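Local coordinates for ribose ABC transporter, substrate binding protein (Conexibacter woesei, PDB 4KQ9) that probably binds a sugar, perhaps ribose, outside the cell membrane and delivers it to an ABC transporter for uptake, at residues L67-I81 / V89-V102. The protein carries 1 engineered substitution. Sequence-based numbering, arbitrary orientation.
Sequences LIVSPIDGSALVPTI and VPVILLADGLSEDV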
loop_
_atom_site.group_PDB
_atom_site.type_symbol
_atom_site.label_atom_id
_atom_site.label_comp_id
_atom_site.label_asym_id
_atom_site.label_seq_id
_atom_site.Cartn_x
_atom_site.Cartn_y
_atom_site.Cartn_z
ATOM N N LEU A 67 16.063 -0.592 14.057
ATOM C CA LEU A 67 15.451 0.479 13.296
ATOM C C LEU A 67 14.463 -0.098 12.286
ATOM O O LEU A 67 14.846 -0.953 11.486
ATOM C CB LEU A 67 16.500 1.224 12.500
ATOM C CG LEU A 67 16.131 2.456 11.652
ATOM C CD1 LEU A 67 15.437 3.557 12.443
ATOM C CD2 LEU A 67 17.361 3.043 10.993
ATOM N N ILE A 68 13.235 0.411 12.300
ATOM C CA ILE A 68 12.240 0.158 11.264
ATOM C C ILE A 68 12.036 1.494 10.497
ATOM O O ILE A 68 11.986 2.551 11.114
ATOM C CB ILE A 68 10.947 -0.346 11.895
ATOM C CG1 ILE A 68 11.252 -1.519 12.844
ATOM C CG2 ILE A 68 9.862 -0.608 10.829
ATOM C CD1 ILE A 68 10.061 -1.996 13.609
ATOM N N VAL A 69 11.973 1.435 9.169
ATOM C CA VAL A 69 11.858 2.611 8.347
ATOM C C VAL A 69 10.791 2.423 7.302
ATOM O O VAL A 69 10.874 1.495 6.515
ATOM C CB VAL A 69 13.151 2.921 7.569
ATOM C CG1 VAL A 69 12.994 4.236 6.837
ATOM C CG2 VAL A 69 14.375 2.971 8.490
ATOM N N SER A 70 9.807 3.325 7.268
ATOM C CA SER A 70 8.965 3.521 6.046
ATOM C C SER A 70 9.548 4.717 5.256
ATOM O O SER A 70 9.430 5.863 5.711
ATOM C CB SER A 70 7.512 3.792 6.393
ATOM O OG SER A 70 6.943 2.719 7.150
ATOM N N PRO A 71 10.210 4.468 4.119
ATOM C CA PRO A 71 10.997 5.529 3.468
ATOM C C PRO A 71 10.160 6.456 2.599
ATOM O O PRO A 71 9.418 5.998 1.733
ATOM C CB PRO A 71 11.971 4.764 2.591
ATOM C CG PRO A 71 11.273 3.498 2.277
ATOM C CD PRO A 71 10.334 3.192 3.398
ATOM N N ILE A 72 10.263 7.753 2.867
ATOM C CA ILE A 72 9.593 8.748 2.028
ATOM C C ILE A 72 10.038 8.701 0.562
ATOM O O ILE A 72 9.232 8.893 -0.322
ATOM C CB ILE A 72 9.743 10.190 2.557
ATOM C CG1 ILE A 72 8.929 11.139 1.654
ATOM C CG2 ILE A 72 11.198 10.638 2.590
ATOM C CD1 ILE A 72 8.586 12.434 2.349
ATOM N N ASP A 73 11.304 8.438 0.296
ATOM C CA ASP A 73 11.760 8.277 -1.086
ATOM C C ASP A 73 12.720 7.117 -1.152
ATOM O O ASP A 73 13.727 7.105 -0.448
ATOM C CB ASP A 73 12.488 9.537 -1.605
ATOM C CG ASP A 73 13.181 9.299 -2.961
ATOM O OD1 ASP A 73 12.480 9.121 -3.967
ATOM O OD2 ASP A 73 14.422 9.242 -3.036
ATOM N N GLY A 74 12.463 6.189 -2.057
ATOM C CA GLY A 74 13.256 4.962 -2.153
ATOM C C GLY A 74 14.712 5.026 -2.609
ATOM O O GLY A 74 15.463 4.055 -2.443
ATOM N N SER A 75 15.143 6.134 -3.195
ATOM C CA SER A 75 16.545 6.222 -3.653
ATOM C C SER A 75 17.374 7.208 -2.853
ATOM O O SER A 75 18.539 6.961 -2.600
ATOM C CB SER A 75 16.632 6.515 -5.160
ATOM O OG SER A 75 15.803 7.593 -5.537
ATOM N N ALA A 76 16.774 8.307 -2.427
ATOM C CA ALA A 76 17.504 9.317 -1.695
ATOM C C ALA A 76 17.940 8.807 -0.338
ATOM O O ALA A 76 18.975 9.241 0.180
ATOM C CB ALA A 76 16.633 10.550 -1.519
ATOM N N LEU A 77 17.126 7.911 0.243
ATOM C CA LEU A 77 17.377 7.336 1.573
ATOM C C LEU A 77 18.415 6.179 1.588
ATOM O O LEU A 77 18.828 5.745 2.654
ATOM C CB LEU A 77 16.057 6.860 2.228
ATOM C CG LEU A 77 15.405 7.850 3.193
ATOM C CD1 LEU A 77 15.220 9.196 2.498
ATOM C CD2 LEU A 77 14.075 7.334 3.683
ATOM N N VAL A 78 18.822 5.715 0.420
ATOM C CA VAL A 78 19.741 4.594 0.328
ATOM C C VAL A 78 21.022 4.751 1.129
ATOM O O VAL A 78 21.343 3.881 1.945
ATOM C CB VAL A 78 20.054 4.252 -1.137
ATOM C CG1 VAL A 78 21.242 3.307 -1.244
ATOM C CG2 VAL A 78 18.808 3.685 -1.809
ATOM N N PRO A 79 21.757 5.846 0.924
ATOM C CA PRO A 79 23.024 6.024 1.652
ATOM C C PRO A 79 22.879 6.006 3.164
ATOM O O PRO A 79 23.628 5.365 3.876
ATOM C CB PRO A 79 23.489 7.420 1.187
ATOM C CG PRO A 79 22.944 7.520 -0.182
ATOM C CD PRO A 79 21.582 6.878 -0.102
ATOM N N THR A 80 21.886 6.705 3.645
ATOM C CA THR A 80 21.605 6.741 5.054
ATOM C C THR A 80 21.234 5.349 5.633
ATOM O O THR A 80 21.742 4.920 6.642
ATOM C CB THR A 80 20.430 7.706 5.297
ATOM O OG1 THR A 80 20.556 8.840 4.430
ATOM C CG2 THR A 80 20.373 8.135 6.758
ATOM N N ILE A 81 20.336 4.633 4.984
ATOM C CA ILE A 81 19.905 3.366 5.577
ATOM C C ILE A 81 21.088 2.355 5.460
ATOM O O ILE A 81 21.426 1.665 6.399
ATOM C CB ILE A 81 18.606 2.899 4.921
ATOM C CG1 ILE A 81 17.503 3.884 5.321
ATOM C CG2 ILE A 81 18.310 1.464 5.358
ATOM C CD1 ILE A 81 16.240 3.792 4.492
ATOM N N VAL A 89 23.194 -1.614 12.986
ATOM C CA VAL A 89 21.759 -1.595 13.382
ATOM C C VAL A 89 20.944 -2.506 12.455
ATOM O O VAL A 89 20.968 -2.340 11.256
ATOM C CB VAL A 89 21.145 -0.173 13.352
ATOM C CG1 VAL A 89 19.735 -0.201 13.963
ATOM C CG2 VAL A 89 22.032 0.822 14.076
ATOM N N PRO A 90 20.260 -3.499 12.989
ATOM C CA PRO A 90 19.375 -4.287 12.103
ATOM C C PRO A 90 18.245 -3.350 11.630
ATOM O O PRO A 90 17.659 -2.662 12.476
ATOM C CB PRO A 90 18.765 -5.318 13.015
ATOM C CG PRO A 90 19.374 -5.118 14.377
ATOM C CD PRO A 90 20.126 -3.839 14.398
ATOM N N VAL A 91 17.982 -3.323 10.323
ATOM C CA VAL A 91 16.974 -2.436 9.745
ATOM C C VAL A 91 15.864 -3.228 9.056
ATOM O O VAL A 91 16.147 -4.107 8.277
ATOM C CB VAL A 91 17.599 -1.567 8.679
ATOM C CG1 VAL A 91 16.567 -0.710 7.971
ATOM C CG2 VAL A 91 18.693 -0.697 9.296
ATOM N N ILE A 92 14.613 -2.853 9.273
ATOM C CA ILE A 92 13.511 -3.462 8.549
ATOM C C ILE A 92 12.880 -2.316 7.759
ATOM O O ILE A 92 12.546 -1.302 8.339
ATOM C CB ILE A 92 12.465 -4.118 9.478
ATOM C CG1 ILE A 92 13.076 -5.357 10.171
ATOM C CG2 ILE A 92 11.207 -4.519 8.673
ATOM C CD1 ILE A 92 12.137 -5.964 11.211
ATOM N N LEU A 93 12.697 -2.509 6.474
ATOM C CA LEU A 93 11.911 -1.616 5.690
ATOM C C LEU A 93 10.435 -1.995 5.809
ATOM O O LEU A 93 10.074 -3.190 5.844
ATOM C CB LEU A 93 12.335 -1.663 4.222
ATOM C CG LEU A 93 13.804 -1.333 4.091
ATOM C CD1 LEU A 93 14.253 -1.744 2.712
ATOM C CD2 LEU A 93 14.008 0.145 4.432
ATOM N N LEU A 94 9.574 -0.983 5.817
ATOM C CA LEU A 94 8.170 -1.216 6.159
ATOM C C LEU A 94 7.266 -0.439 5.207
ATOM O O LEU A 94 7.428 0.771 5.068
ATOM C CB LEU A 94 7.938 -0.839 7.629
ATOM C CG LEU A 94 6.524 -1.046 8.131
ATOM C CD1 LEU A 94 5.996 -2.427 7.899
ATOM C CD2 LEU A 94 6.337 -0.723 9.591
ATOM N N ALA A 95 6.349 -1.160 4.564
ATOM C CA ALA A 95 5.343 -0.709 3.542
ATOM C C ALA A 95 5.889 -0.371 2.146
ATOM O O ALA A 95 5.265 -0.677 1.101
ATOM C CB ALA A 95 4.469 0.411 4.072
ATOM N N ASP A 96 7.033 0.280 2.134
ATOM C CA ASP A 96 7.741 0.642 0.940
ATOM C C ASP A 96 9.224 0.318 1.079
ATOM O O ASP A 96 9.820 0.432 2.173
ATOM C CB ASP A 96 7.590 2.142 0.655
ATOM C CG ASP A 96 6.177 2.523 0.249
ATOM O OD1 ASP A 96 5.721 2.124 -0.869
ATOM O OD2 ASP A 96 5.525 3.215 1.070
ATOM N N GLY A 97 9.817 -0.041 -0.045
ATOM C CA GLY A 97 11.202 -0.470 -0.125
ATOM C C GLY A 97 12.134 0.601 -0.685
ATOM O O GLY A 97 11.771 1.756 -0.780
ATOM N N LEU A 98 13.379 0.232 -0.932
ATOM C CA LEU A 98 14.373 1.159 -1.481
ATOM C C LEU A 98 14.650 0.733 -2.898
ATOM O O LEU A 98 14.191 -0.348 -3.351
ATOM C CB LEU A 98 15.660 1.144 -0.680
ATOM C CG LEU A 98 15.532 1.475 0.814
ATOM C CD1 LEU A 98 16.846 1.409 1.582
ATOM C CD2 LEU A 98 14.847 2.809 1.031
ATOM N N SER A 99 15.394 1.588 -3.596
ATOM C CA SER A 99 15.787 1.341 -4.988
ATOM C C SER A 99 16.875 0.294 -5.145
ATOM O O SER A 99 17.109 -0.166 -6.243
ATOM C CB SER A 99 16.289 2.627 -5.642
ATOM O OG SER A 99 17.586 2.960 -5.152
ATOM N N GLU A 100 17.551 -0.090 -4.075
ATOM C CA GLU A 100 18.479 -1.180 -4.200
ATOM C C GLU A 100 18.655 -1.822 -2.855
ATOM O O GLU A 100 18.302 -1.220 -1.836
ATOM C CB GLU A 100 19.833 -0.650 -4.713
ATOM C CG GLU A 100 20.620 0.138 -3.662
ATOM C CD GLU A 100 21.834 0.897 -4.248
ATOM O OE1 GLU A 100 21.630 1.774 -5.130
ATOM O OE2 GLU A 100 22.988 0.615 -3.827
ATOM N N ASP A 101 19.236 -3.021 -2.843
ATOM C CA ASP A 101 19.415 -3.798 -1.602
ATOM C C ASP A 101 20.511 -3.137 -0.824
ATOM O O ASP A 101 21.586 -2.924 -1.332
ATOM C CB ASP A 101 19.779 -5.260 -1.928
ATOM C CG ASP A 101 19.839 -6.193 -0.684
ATOM O OD1 ASP A 101 19.822 -5.757 0.497
ATOM O OD2 ASP A 101 19.966 -7.424 -0.896
ATOM N N VAL A 102 20.261 -2.807 0.427
ATOM C CA VAL A 102 21.329 -2.303 1.253
ATOM C C VAL A 102 21.634 -3.197 2.472
ATOM O O VAL A 102 22.177 -2.703 3.454
ATOM C CB VAL A 102 21.029 -0.836 1.700
ATOM C CG1 VAL A 102 20.781 0.057 0.486
ATOM C CG2 VAL A 102 19.842 -0.765 2.638
#
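Gly74 O is gripped by the N-H of Ser99 (N to O 2.7 Å), which comes from above the carbonyl plane, while the CB of Leu98 leans on the same oxygen at 3.4 Å. The bond pins the loop after strand 91-94 to the turn leading into helix 78-86. Asp73 fixes that turn from within: its OD2 takes the N-H of Ala76 (2.6 Å) nearly end-on and that of Ser75 from above the carboxylate plane; the Ser75 bond closes an Asx turn, and with Ala76 it makes an Asx motif. Leu98, its CG anti to the carbonyl carbon (chi1 -57°), reaches in between Pro71, just after strand 66-69, and Ile81 of helix 78-86, CD2 against Pro71 CB and CD1 against Ile81 CD1, both at 3.8 Å. With an alanine here, Pro71 and Ile81 would probably lose the methyls that fill the space between them. Ile81 also sets CG2 between Val91 CG1 and Val102 CG2, meeting both side chains roughly at right angles, and Val78 CG1 packs on Val102 CG1 (3.7 Å). Behind this core the strands run parallel, joined by the backbone hydrogen bonds Leu67 N to Pro90 O, Ile92 N to Leu67 O, Val69 N to Ile92 O and Leu94 N to Val69 O. Where they end, Ser70 OG lies 2.9 Å from Leu94 O but has its stronger partner in Tyr12 OH. On the sheet face away from helix 78-86, Ile68 CG2 touches Leu94 CD2 (3.7 Å). The whole is a beta-alpha-beta crossover of the periplasmic-binding-protein fold: strand 66-69 also pairs with strand 9-15, strand 91-94 with strand 106-109, and helix 247-264 covers Ile68 and Ile92 on the face opposite helix 78-86.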